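Local coordinates for protein serpin B3 (Homo sapiens, PDB 4ZK3) that probably inhibits proteases as a member of the serpin family, and as the psoriasis-associated Pso p27 forms large aggregates, at residues A[44-49]-A[311-316]; A[149-154]-A[175-180]; A[238-243]-A[375-380]; A[249-254]-A[365-370]. All blocks are in the same frame, centred on the assembly; numbering follows the deposited sequence.

From the N terminus, interaction 1 opens first, just before helix 47-57, and stays open until residues 311-316 return to meet it. Within that long excursion interaction 2 opens and closes a short loop of its own, setting the end of helix 140-153 on strand 174-185. Interaction 3 then begins at 238-243 and interaction 4 at 249-254; both start before interaction 1 has closed and finish after it, so both cross it. Interaction 4 closes at 365-370 and interaction 3 at 375-380, one loop within the other, at the two ends of the neighbouring strands 241-248 and 369-375. Interactions 1 and 4 lie on opposite sides of the chain's centre, about 44 Å apart between centres.

Interaction 1: A[44-49]-A[311-316]; sequences GAKDNT and DADLSG
Lys46 lays its aliphatic chain along Asp313, Ser315 and Gly316, and it can be followed atom by atom. CB meets the carboxylate first, 3.2 Å from Asp313 OD2. CG comes next, 3.3 Å from Ser315 OG; the bend at chi2 (-70°) then turns the chain along the opposing backbone, where CE rests against Gly316 CA at 3.9 Å. The ammonium end does not fold back on the acid: NZ stays 7.0 Å from Asp313 OD1, so any attraction between the charges acts at a distance.

The carboxylate that Lys46 covers has work within its own segment. Asp313 OD1 takes the backbone N of Ser315 in an Asx turn and also Ser315 OG, the latter on the syn lone pair, which fixes how the group is rotated. Its other oxygen, OD2, comes near Asp47 OD2, with the two carboxylate planes almost perpendicular, a meeting of like charges that may raise the proton affinity of either acid.

Two hydrogen bonds join the segments on both sides of the Asp313 CA. Lys46 N donates to Asp313 O at 2.9 Å, and Asp313 N donates to Thr49 OG1 at 2.7 Å, nearly straight at 164°. On the buried side Ala45 CB touches Leu314 CD2 at 3.9 Å.

The contact joins the turn between helices 31-42 and 47-57 to the lead-in of the short helix 315-318. Thr49 and Leu314 both pack on Ile307 in the loop after helix 296-302, and Arg321 binds Ala312 O from beyond that short helix.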
loop_
_atom_site.group_PDB
_atom_site.type_symbol
_atom_site.label_atom_id
_atom_site.label_comp_id
_atom_site.label_asym_id
_atom_site.label_seq_id
_atom_site.Cartn_x
_atom_site.Cartn_y
_atom_site.Cartn_z
ATOM N N GLY A 44 -3.715 -15.970 -13.947
ATOM C CA GLY A 44 -4.778 -16.712 -14.607
ATOM C C GLY A 44 -5.336 -16.044 -15.863
ATOM O O GLY A 44 -6.288 -16.561 -16.469
ATOM N N ALA A 45 -4.776 -14.888 -16.246
ATOM C CA ALA A 45 -5.270 -14.105 -17.385
ATOM C C ALA A 45 -4.574 -14.566 -18.693
ATOM O O ALA A 45 -3.492 -15.157 -18.648
ATOM C CB ALA A 45 -5.016 -12.610 -17.164
ATOM N N LYS A 46 -5.210 -14.303 -19.833
ATOM C CA LYS A 46 -4.598 -14.594 -21.120
ATOM C C LYS A 46 -4.669 -13.399 -22.046
ATOM O O LYS A 46 -5.444 -12.460 -21.844
ATOM C CB LYS A 46 -5.321 -15.728 -21.856
ATOM C CG LYS A 46 -5.429 -17.054 -21.162
ATOM C CD LYS A 46 -4.097 -17.741 -21.064
ATOM C CE LYS A 46 -4.299 -19.136 -20.492
ATOM N NZ LYS A 46 -3.010 -19.668 -19.985
ATOM N N ASP A 47 -3.874 -13.504 -23.110
ATOM C CA ASP A 47 -3.982 -12.622 -24.275
ATOM C C ASP A 47 -4.009 -11.203 -23.821
ATOM O O ASP A 47 -3.132 -10.755 -23.060
ATOM C CB ASP A 47 -5.242 -12.924 -25.120
ATOM C CG ASP A 47 -5.214 -14.314 -25.757
ATOM O OD1 ASP A 47 -4.134 -14.953 -25.785
ATOM O OD2 ASP A 47 -6.291 -14.775 -26.200
ATOM N N ASN A 48 -5.051 -10.505 -24.235
ATOM C CA ASN A 48 -5.130 -9.080 -24.014
ATOM C C ASN A 48 -5.419 -8.722 -22.553
ATOM O O ASN A 48 -4.939 -7.677 -22.065
ATOM C CB ASN A 48 -6.232 -8.512 -24.887
ATOM C CG ASN A 48 -5.900 -7.141 -25.402
ATOM O OD1 ASN A 48 -4.786 -6.913 -25.902
ATOM N ND2 ASN A 48 -6.861 -6.210 -25.287
ATOM N N THR A 49 -6.217 -9.578 -21.885
ATOM C CA THR A 49 -6.614 -9.380 -20.478
ATOM C C THR A 49 -5.272 -9.278 -19.698
ATOM O O THR A 49 -5.018 -8.288 -19.006
ATOM C CB THR A 49 -7.568 -10.495 -19.947
ATOM O OG1 THR A 49 -8.868 -10.368 -20.526
ATOM C CG2 THR A 49 -7.809 -10.353 -18.468
ATOM N N ASP A 311 -15.166 -9.136 -22.550
ATOM C CA ASP A 311 -13.956 -9.554 -23.259
ATOM C C ASP A 311 -12.984 -10.316 -22.357
ATOM O O ASP A 311 -12.006 -10.865 -22.851
ATOM C CB ASP A 311 -13.159 -8.353 -23.798
ATOM C CG ASP A 311 -13.906 -7.549 -24.868
ATOM O OD1 ASP A 311 -14.857 -8.104 -25.490
ATOM O OD2 ASP A 311 -13.519 -6.363 -25.077
ATOM N N ALA A 312 -13.221 -10.322 -21.049
ATOM C CA ALA A 312 -12.277 -10.899 -20.073
ATOM C C ALA A 312 -11.789 -12.251 -20.502
ATOM O O ALA A 312 -12.597 -13.106 -20.879
ATOM C CB ALA A 312 -12.988 -11.026 -18.710
ATOM N N ASP A 313 -10.492 -12.492 -20.450
ATOM C CA ASP A 313 -10.004 -13.843 -20.596
ATOM C C ASP A 313 -9.168 -14.227 -19.343
ATOM O O ASP A 313 -7.996 -13.856 -19.243
ATOM C CB ASP A 313 -9.193 -14.019 -21.882
ATOM C CG ASP A 313 -8.804 -15.482 -22.141
ATOM O OD1 ASP A 313 -9.004 -16.364 -21.260
ATOM O OD2 ASP A 313 -8.262 -15.776 -23.223
ATOM N N LEU A 314 -9.806 -15.014 -18.465
ATOM C CA LEU A 314 -9.264 -15.527 -17.217
ATOM C C LEU A 314 -9.355 -17.018 -17.301
ATOM O O LEU A 314 -9.515 -17.726 -16.291
ATOM C CB LEU A 314 -10.135 -15.019 -16.061
ATOM C CG LEU A 314 -9.923 -13.554 -15.668
ATOM C CD1 LEU A 314 -10.807 -13.119 -14.485
ATOM C CD2 LEU A 314 -8.443 -13.334 -15.343
ATOM N N SER A 315 -9.223 -17.525 -18.521
ATOM C CA SER A 315 -9.357 -18.948 -18.789
ATOM C C SER A 315 -8.202 -19.714 -18.187
ATOM O O SER A 315 -8.245 -20.968 -18.078
ATOM C CB SER A 315 -9.423 -19.191 -20.310
ATOM O OG SER A 315 -8.229 -18.812 -20.956
ATOM N N GLY A 316 -7.141 -18.993 -17.801
ATOM C CA GLY A 316 -6.040 -19.630 -17.043
ATOM C C GLY A 316 -6.413 -20.032 -15.596
ATOM O O GLY A 316 -5.680 -20.783 -14.910
#

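Interaction 2: A[149-154]-A[175-180]; sequences SWVESQ and VLVNAI
A helix packed on the face of a β-sheet, running nearly along the strand beneath it, is the element here: helix 140-153, which corresponds to helix F of the serpin fold, covers the strand 174-185 of β-sheet A with its C-terminal turn. The short axes run 8.9 Å apart at an angle of 24°, and the join is made by aliphatic and aromatic carbons. Val177 CG1 is the methyl that both Val151 and Trp150 touch. Val151 CG2 meets it at 3.7 Å, while Trp150 brings CZ3 to 3.8 Å, with the methyl lying at the edge of the indole and near its plane. Two residues further along the strand, Ala179 CB packs against Gln154 CB at 3.8 Å.

Gln154 also packs on the indole. With CG anti to its carbonyl carbon (chi1 -50°), it lays CG 3.5 Å above the plane of the Trp150 ring, towards the rim; the bend at chi2 then turns the amide towards Ser153. NE2 donates to Ser153 OG, which in turn donates to Trp150 O in the carbonyl plane, on a lone pair. These bonds lie at the C-terminal end of the helix. A water sits 2.8 Å from Gln154 O and reaches Ala179 O only weakly.

Lys106 makes a cation-π contact with Trp150, and Ala104 of the same strand, 99-110, touches both Trp150 and Gln154. Ala346 of strand 340-351 meets Val151; strand 174-185 runs between these two strands, while helix 31-42 packs against its other face through Leu176.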
loop_
_atom_site.group_PDB
_atom_site.type_symbol
_atom_site.label_atom_id
_atom_site.label_comp_id
_atom_site.label_asym_id
_atom_site.label_seq_id
_atom_site.Cartn_x
_atom_site.Cartn_y
_atom_site.Cartn_z
ATOM N N SER A 149 -13.232 -11.360 8.359
ATOM C CA SER A 149 -12.578 -11.762 9.612
ATOM C C SER A 149 -11.222 -12.311 9.412
ATOM O O SER A 149 -10.330 -12.087 10.243
ATOM C CB SER A 149 -13.412 -12.797 10.454
ATOM O OG SER A 149 -14.647 -12.197 10.771
ATOM N N TRP A 150 -11.026 -13.116 8.379
ATOM C CA TRP A 150 -9.677 -13.515 8.061
ATOM C C TRP A 150 -8.739 -12.297 7.912
ATOM O O TRP A 150 -7.597 -12.268 8.444
ATOM C CB TRP A 150 -9.639 -14.337 6.779
ATOM C CG TRP A 150 -8.304 -14.798 6.482
ATOM C CD1 TRP A 150 -7.666 -15.836 7.045
ATOM C CD2 TRP A 150 -7.382 -14.222 5.527
ATOM N NE1 TRP A 150 -6.389 -15.952 6.510
ATOM C CE2 TRP A 150 -6.202 -14.978 5.576
ATOM C CE3 TRP A 150 -7.450 -13.132 4.643
ATOM C CZ2 TRP A 150 -5.117 -14.715 4.758
ATOM C CZ3 TRP A 150 -6.354 -12.845 3.862
ATOM C CH2 TRP A 150 -5.215 -13.642 3.902
ATOM N N VAL A 151 -9.225 -11.289 7.199
ATOM C CA VAL A 151 -8.459 -10.055 7.024
ATOM C C VAL A 151 -8.145 -9.373 8.368
ATOM O O VAL A 151 -7.012 -9.002 8.589
ATOM C CB VAL A 151 -9.166 -9.108 6.051
ATOM C CG1 VAL A 151 -8.493 -7.743 6.067
ATOM C CG2 VAL A 151 -9.141 -9.697 4.613
ATOM N N GLU A 152 -9.140 -9.192 9.242
ATOM C CA GLU A 152 -8.877 -8.738 10.623
ATOM C C GLU A 152 -7.779 -9.534 11.265
ATOM O O GLU A 152 -6.849 -8.966 11.878
ATOM C CB GLU A 152 -10.127 -8.788 11.511
ATOM C CG GLU A 152 -11.251 -7.893 11.032
ATOM C CD GLU A 152 -12.265 -7.593 12.177
ATOM O OE1 GLU A 152 -11.913 -7.835 13.358
ATOM O OE2 GLU A 152 -13.376 -7.112 11.895
ATOM N N SER A 153 -7.833 -10.843 11.077
ATOM C CA SER A 153 -6.912 -11.754 11.702
ATOM C C SER A 153 -5.506 -11.612 11.176
ATOM O O SER A 153 -4.581 -11.976 11.875
ATOM C CB SER A 153 -7.410 -13.243 11.591
ATOM O OG SER A 153 -6.852 -13.944 10.469
ATOM N N GLN A 154 -5.317 -11.035 9.980
ATOM C CA GLN A 154 -3.978 -10.847 9.478
ATOM C C GLN A 154 -3.466 -9.389 9.645
ATOM O O GLN A 154 -2.444 -9.082 9.087
ATOM C CB GLN A 154 -3.913 -11.213 7.962
ATOM C CG GLN A 154 -4.510 -12.550 7.596
ATOM C CD GLN A 154 -3.743 -13.675 8.254
ATOM O OE1 GLN A 154 -2.524 -13.788 8.091
ATOM N NE2 GLN A 154 -4.426 -14.447 9.058
ATOM N N VAL A 175 -12.910 -14.777 -4.587
ATOM C CA VAL A 175 -12.343 -13.554 -3.990
ATOM C C VAL A 175 -10.848 -13.833 -3.672
ATOM O O VAL A 175 -10.488 -14.754 -2.926
ATOM C CB VAL A 175 -13.059 -13.137 -2.716
ATOM C CG1 VAL A 175 -12.412 -11.902 -2.067
ATOM C CG2 VAL A 175 -14.558 -12.899 -2.992
ATOM N N LEU A 176 -9.975 -13.068 -4.298
ATOM C CA LEU A 176 -8.577 -13.157 -4.023
ATOM C C LEU A 176 -8.275 -12.033 -3.059
ATOM O O LEU A 176 -8.717 -10.902 -3.260
ATOM C CB LEU A 176 -7.804 -12.982 -5.300
ATOM C CG LEU A 176 -7.893 -14.146 -6.282
ATOM C CD1 LEU A 176 -7.460 -13.743 -7.672
ATOM C CD2 LEU A 176 -6.976 -15.226 -5.823
ATOM N N VAL A 177 -7.489 -12.320 -2.028
ATOM C CA VAL A 177 -7.222 -11.342 -1.014
ATOM C C VAL A 177 -5.755 -11.278 -0.668
ATOM O O VAL A 177 -5.139 -12.291 -0.583
ATOM C CB VAL A 177 -8.087 -11.620 0.237
ATOM C CG1 VAL A 177 -7.856 -10.534 1.255
ATOM C CG2 VAL A 177 -9.551 -11.623 -0.151
ATOM N N ASN A 178 -5.209 -10.075 -0.572
ATOM C CA ASN A 178 -3.923 -9.817 0.016
ATOM C C ASN A 178 -4.057 -8.998 1.297
ATOM O O ASN A 178 -4.793 -8.016 1.336
ATOM C CB ASN A 178 -3.016 -8.973 -0.919
ATOM C CG ASN A 178 -1.706 -8.640 -0.279
ATOM O OD1 ASN A 178 -0.768 -9.468 -0.309
ATOM N ND2 ASN A 178 -1.637 -7.529 0.368
ATOM N N ALA A 179 -3.370 -9.406 2.368
ATOM C CA ALA A 179 -3.244 -8.585 3.577
ATOM C C ALA A 179 -1.788 -8.388 3.950
ATOM O O ALA A 179 -0.982 -9.331 3.901
ATOM C CB ALA A 179 -3.972 -9.224 4.762
ATOM N N ILE A 180 -1.470 -7.171 4.355
ATOM C CA ILE A 180 -0.121 -6.770 4.762
ATOM C C ILE A 180 -0.194 -6.015 6.093
ATOM O O ILE A 180 -1.161 -5.238 6.345
ATOM C CB ILE A 180 0.557 -5.894 3.676
ATOM C CG1 ILE A 180 1.981 -5.543 4.061
ATOM C CG2 ILE A 180 -0.217 -4.565 3.450
ATOM C CD1 ILE A 180 2.791 -4.814 2.967
HETATM O O HOH W 1 -0.716 -9.939 6.999
#

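Interaction 3: A[238-243]-A[375-380]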
loop_
_atom_site.group_PDB
_atom_site.type_symbol
_atom_site.label_atom_id
_atom_site.label_comp_id
_atom_site.label_asym_id
_atom_site.label_seq_id
_atom_site.Cartn_x
_atom_site.Cartn_y
_atom_site.Cartn_z
ATOM N N GLY A 238 16.554 -1.630 14.141
ATOM C CA GLY A 238 17.162 -2.711 13.357
ATOM C C GLY A 238 17.539 -2.222 11.977
ATOM O O GLY A 238 18.262 -2.893 11.290
ATOM N N LYS A 239 17.016 -1.056 11.571
ATOM C CA LYS A 239 17.199 -0.478 10.253
ATOM C C LYS A 239 16.769 -1.388 9.083
ATOM O O LYS A 239 17.207 -1.188 7.965
ATOM C CB LYS A 239 18.641 -0.012 10.043
ATOM C CG LYS A 239 19.189 1.006 11.056
ATOM C CD LYS A 239 20.594 1.457 10.604
ATOM C CE LYS A 239 21.544 1.785 11.737
ATOM N NZ LYS A 239 21.162 3.107 12.294
ATOM N N ASP A 240 15.876 -2.332 9.279
ATOM C CA ASP A 240 15.378 -3.079 8.096
ATOM C C ASP A 240 14.374 -2.245 7.259
ATOM O O ASP A 240 14.238 -2.440 6.010
ATOM C CB ASP A 240 14.783 -4.416 8.540
ATOM C CG ASP A 240 15.886 -5.400 9.015
ATOM O OD1 ASP A 240 17.069 -5.112 8.712
ATOM O OD2 ASP A 240 15.561 -6.359 9.727
ATOM N N LEU A 241 13.687 -1.350 7.978
ATOM C CA LEU A 241 12.659 -0.510 7.436
ATOM C C LEU A 241 12.834 0.934 7.905
ATOM O O LEU A 241 13.445 1.199 8.935
ATOM C CB LEU A 241 11.304 -1.045 7.863
ATOM C CG LEU A 241 10.894 -2.368 7.209
ATOM C CD1 LEU A 241 10.916 -3.478 8.228
ATOM C CD2 LEU A 241 9.492 -2.259 6.605
ATOM N N SER A 242 12.345 1.865 7.100
ATOM C CA SER A 242 12.344 3.279 7.481
ATOM C C SER A 242 11.058 3.959 7.034
ATOM O O SER A 242 10.401 3.526 6.116
ATOM C CB SER A 242 13.473 4.000 6.792
ATOM O OG SER A 242 14.707 3.651 7.292
ATOM N N MET A 243 10.753 5.084 7.655
ATOM C CA MET A 243 9.662 5.932 7.215
ATOM C C MET A 243 10.377 7.132 6.622
ATOM O O MET A 243 11.224 7.723 7.281
ATOM C CB MET A 243 8.753 6.403 8.346
ATOM C CG MET A 243 7.699 7.422 7.868
ATOM S SD MET A 243 6.369 7.863 9.002
ATOM C CE MET A 243 5.288 6.439 8.975
ATOM N N GLN A 375 10.952 -0.869 2.859
ATOM C CA GLN A 375 11.845 -1.993 3.253
ATOM C C GLN A 375 13.223 -1.709 2.626
ATOM O O GLN A 375 13.370 -1.580 1.401
ATOM C CB GLN A 375 11.232 -3.330 2.947
ATOM C CG GLN A 375 12.128 -4.382 2.337
ATOM C CD GLN A 375 12.532 -5.441 3.270
ATOM O OE1 GLN A 375 11.705 -6.061 3.924
ATOM N NE2 GLN A 375 13.809 -5.705 3.306
ATOM N N ASN A 376 14.225 -1.494 3.469
ATOM C CA ASN A 376 15.468 -0.879 2.925
ATOM C C ASN A 376 16.336 -1.785 1.986
ATOM O O ASN A 376 16.806 -1.338 0.962
ATOM C CB ASN A 376 16.314 -0.321 4.077
ATOM C CG ASN A 376 15.654 0.861 4.782
ATOM O OD1 ASN A 376 15.019 1.711 4.174
ATOM N ND2 ASN A 376 15.861 0.939 6.034
ATOM N N LYS A 377 16.466 -3.057 2.316
ATOM C CA LYS A 377 17.298 -3.990 1.519
ATOM C C LYS A 377 16.742 -4.218 0.131
ATOM O O LYS A 377 17.488 -4.278 -0.832
ATOM C CB LYS A 377 17.427 -5.325 2.254
ATOM C CG LYS A 377 18.624 -5.297 3.205
ATOM C CD LYS A 377 18.388 -5.777 4.644
ATOM C CE LYS A 377 18.851 -4.709 5.644
ATOM N NZ LYS A 377 19.189 -5.335 6.940
ATOM N N THR A 378 15.418 -4.355 0.027
ATOM C CA THR A 378 14.768 -4.546 -1.260
ATOM C C THR A 378 14.390 -3.285 -1.903
ATOM O O THR A 378 13.899 -3.298 -3.022
ATOM C CB THR A 378 13.498 -5.361 -1.112
ATOM O OG1 THR A 378 12.535 -4.643 -0.321
ATOM C CG2 THR A 378 13.825 -6.682 -0.440
ATOM N N ASN A 379 14.536 -2.181 -1.181
ATOM C CA ASN A 379 14.067 -0.889 -1.686
ATOM C C ASN A 379 12.550 -0.771 -2.122
ATOM O O ASN A 379 12.171 -0.120 -3.137
ATOM C CB ASN A 379 14.997 -0.471 -2.807
ATOM C CG ASN A 379 15.112 1.030 -2.907
ATOM O OD1 ASN A 379 15.314 1.738 -1.920
ATOM N ND2 ASN A 379 14.995 1.525 -4.117
ATOM N N SER A 380 11.700 -1.433 -1.379
ATOM C CA SER A 380 10.297 -1.551 -1.725
ATOM C C SER A 380 9.451 -0.622 -0.872
ATOM O O SER A 380 9.604 -0.594 0.358
ATOM C CB SER A 380 9.837 -2.976 -1.500
ATOM O OG SER A 380 10.594 -3.794 -2.349
HETATM O O HOH W 2 15.726 -4.225 4.871
#
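Asn376 turns its amide towards Lys239 and Ser242, and ND2 bonds to both. With CG beside the backbone N (chi1 -67°), the amide lies so that its two acceptors fall almost in its own plane: Lys239 O at 3.2 Å from ND2 and, equally far from ND2, Ser242 OG. Both bonds are nearly straight, but the carbonyl of Lys239 is met from above its plane, 58° out, and not on a lone pair. Arg374 NE binds Asn376 OD1, which fixes the flip of the amide, and Glu233 holds Ser242 OG as well.

The acid and lysine come together at an angle rather than end-on. Lys377, bent twice along its chain, reaches back to place NZ 2.8 Å from Asp240 OD1, a salt bridge on the anti side and 31° out of the carboxylate plane. The other oxygen, OD2, goes to Lys94 and Tyr99, so the carboxylate is gripped from several directions.

Between these two polar groups the backbones join directly. Asn376 N donates to Asp240 O at 2.7 Å, and a water donates a hydrogen bond to the same oxygen at 2.6 Å while accepting from Lys377 N at 2.9 Å. Leu241 and Gln375 pack on one face of the sheet, CD2 to CB at 4.2 Å.

Leu241 and Gln375 form an antiparallel, non-hydrogen-bonded pair where strand 241-248 begins and strand 369-375 ends. The turn beyond them closes in a G1 β-bulge, Asn379 and Ser380 both facing Gln375, and leads into strand 380-387, as part of a β-hairpin of serpin β-sheet B.

Interaction 4: A[249-254]-A[365-370]; sequences NEIDGL and CNHPFL
Ile251 and His367 bring their backbones closest, 5.6 Å between CA atoms, where a turn meets an extended lead-in. Residues 250-253 form a type I β-turn closed by Gly253 N to Glu250 O at 2.7 Å; opposite, 367-370 run extended into strand 369-375. The turn presents its flank, and the buried N of Ile251 finds no partner in the model.

The imidazole of His367 lies against this turn. Its chi1 of 55° sets CG between the backbone N and carbonyl carbon and brings CD2 to 3.4 Å from Ile251 CA, while His367 CB takes the methyl Ile251 CG2 at 3.8 Å. Both ring nitrogens are tied. ND1 donates to Asn366 OD1 at 3.0 Å, in the plane of the ring, and NE2 is bonded to Pro248 O. Two acceptors holding one ring fix its rotation and would suit a protonated histidine, which the low pH of these crystals may encourage.

Leu254 makes the rest of the contact with its two branches. CG anti to the backbone N (chi1 -175°) directs them at the other segment: CD2 reaches Pro368 CB at 3.7 Å and CD1 meets Leu370 CG at 3.9 Å. Arg386 of strand 380-387 touches both leucines.

The arrangement is the packing of a strand-to-helix connection, from 241-248 to helix 254-260, against the start of the adjacent antiparallel strand, at one end of β-sheet B in the serpin fold.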
loop_
_atom_site.group_PDB
_atom_site.type_symbol
_atom_site.label_atom_id
_atom_site.label_comp_id
_atom_site.label_asym_id
_atom_site.label_seq_id
_atom_site.Cartn_x
_atom_site.Cartn_y
_atom_site.Cartn_z
ATOM N N ASN A 249 8.674 23.224 1.973
ATOM C CA ASN A 249 9.230 24.345 2.808
ATOM C C ASN A 249 8.141 25.335 3.152
ATOM O O ASN A 249 8.130 25.865 4.237
ATOM C CB ASN A 249 10.318 25.127 2.094
ATOM C CG ASN A 249 11.498 24.290 1.748
ATOM O OD1 ASN A 249 11.769 23.299 2.420
ATOM N ND2 ASN A 249 12.237 24.690 0.693
ATOM N N GLU A 250 7.223 25.546 2.216
ATOM C CA GLU A 250 6.070 26.437 2.405
ATOM C C GLU A 250 4.732 25.706 2.635
ATOM O O GLU A 250 4.426 24.722 1.960
ATOM C CB GLU A 250 5.941 27.373 1.176
ATOM C CG GLU A 250 7.100 28.354 1.029
ATOM C CD GLU A 250 7.326 29.164 2.313
ATOM O OE1 GLU A 250 6.325 29.584 2.939
ATOM O OE2 GLU A 250 8.496 29.366 2.729
ATOM N N ILE A 251 3.924 26.276 3.538
ATOM C CA ILE A 251 2.672 25.718 4.057
ATOM C C ILE A 251 1.783 25.231 2.944
ATOM O O ILE A 251 1.106 24.213 3.084
ATOM C CB ILE A 251 1.890 26.747 4.937
ATOM C CG1 ILE A 251 2.809 27.313 6.032
ATOM C CG2 ILE A 251 0.595 26.151 5.513
ATOM C CD1 ILE A 251 2.153 27.584 7.381
ATOM N N ASP A 252 1.848 25.915 1.813
ATOM C CA ASP A 252 0.990 25.639 0.687
ATOM C C ASP A 252 1.737 25.043 -0.470
ATOM O O ASP A 252 1.183 24.899 -1.555
ATOM C CB ASP A 252 0.316 26.961 0.234
ATOM C CG ASP A 252 1.317 27.967 -0.368
ATOM O OD1 ASP A 252 2.445 28.124 0.160
ATOM O OD2 ASP A 252 0.963 28.595 -1.386
ATOM N N GLY A 253 2.996 24.680 -0.278
ATOM C CA GLY A 253 3.800 24.163 -1.402
ATOM C C GLY A 253 3.537 22.703 -1.835
ATOM O O GLY A 253 4.189 22.230 -2.756
ATOM N N LEU A 254 2.601 21.990 -1.188
ATOM C CA LEU A 254 2.424 20.539 -1.450
ATOM C C LEU A 254 2.025 20.249 -2.896
ATOM O O LEU A 254 2.578 19.341 -3.517
ATOM C CB LEU A 254 1.438 19.878 -0.456
ATOM C CG LEU A 254 1.323 18.342 -0.614
ATOM C CD1 LEU A 254 2.666 17.716 -0.330
ATOM C CD2 LEU A 254 0.318 17.694 0.317
ATOM N N CYS A 365 6.684 19.090 10.866
ATOM C CA CYS A 365 5.537 18.648 10.105
ATOM C C CYS A 365 4.214 19.198 10.669
ATOM O O CYS A 365 3.430 18.444 11.233
ATOM C CB CYS A 365 5.540 17.120 10.101
ATOM S SG CYS A 365 7.035 16.456 9.347
ATOM N N ASN A 366 3.995 20.517 10.511
ATOM C CA ASN A 366 2.818 21.164 10.998
ATOM C C ASN A 366 2.038 21.724 9.850
ATOM O O ASN A 366 1.262 22.642 10.051
ATOM C CB ASN A 366 3.125 22.239 12.037
ATOM C CG ASN A 366 4.134 23.270 11.550
ATOM O OD1 ASN A 366 4.292 23.515 10.349
ATOM N ND2 ASN A 366 4.799 23.886 12.480
ATOM N N HIS A 367 2.230 21.151 8.656
ATOM C CA HIS A 367 1.405 21.441 7.497
ATOM C C HIS A 367 1.568 20.194 6.634
ATOM O O HIS A 367 2.332 19.308 7.028
ATOM C CB HIS A 367 1.836 22.770 6.822
ATOM C CG HIS A 367 3.284 22.826 6.442
ATOM N ND1 HIS A 367 4.290 22.994 7.369
ATOM C CD2 HIS A 367 3.895 22.746 5.234
ATOM C CE1 HIS A 367 5.459 22.995 6.750
ATOM N NE2 HIS A 367 5.245 22.881 5.455
ATOM N N PRO A 368 0.836 20.088 5.525
ATOM C CA PRO A 368 0.713 18.827 4.843
ATOM C C PRO A 368 2.008 18.255 4.354
ATOM O O PRO A 368 2.851 19.017 3.850
ATOM C CB PRO A 368 -0.175 19.161 3.670
ATOM C CG PRO A 368 -1.055 20.196 4.198
ATOM C CD PRO A 368 -0.173 21.036 5.068
ATOM N N PHE A 369 2.168 16.932 4.483
ATOM C CA PHE A 369 3.384 16.252 4.063
ATOM C C PHE A 369 3.089 14.897 3.415
ATOM O O PHE A 369 1.997 14.360 3.619
ATOM C CB PHE A 369 4.359 16.101 5.236
ATOM C CG PHE A 369 3.796 15.292 6.410
ATOM C CD1 PHE A 369 3.901 13.891 6.444
ATOM C CD2 PHE A 369 3.180 15.938 7.480
ATOM C CE1 PHE A 369 3.410 13.158 7.511
ATOM C CE2 PHE A 369 2.699 15.211 8.579
ATOM C CZ PHE A 369 2.793 13.818 8.594
ATOM N N LEU A 370 4.070 14.375 2.629
ATOM C CA LEU A 370 4.044 13.011 2.103
ATOM C C LEU A 370 4.902 12.061 2.933
ATOM O O LEU A 370 5.866 12.467 3.559
ATOM C CB LEU A 370 4.476 12.972 0.657
ATOM C CG LEU A 370 3.761 13.984 -0.239
ATOM C CD1 LEU A 370 4.573 14.224 -1.529
ATOM C CD2 LEU A 370 2.340 13.581 -0.579
#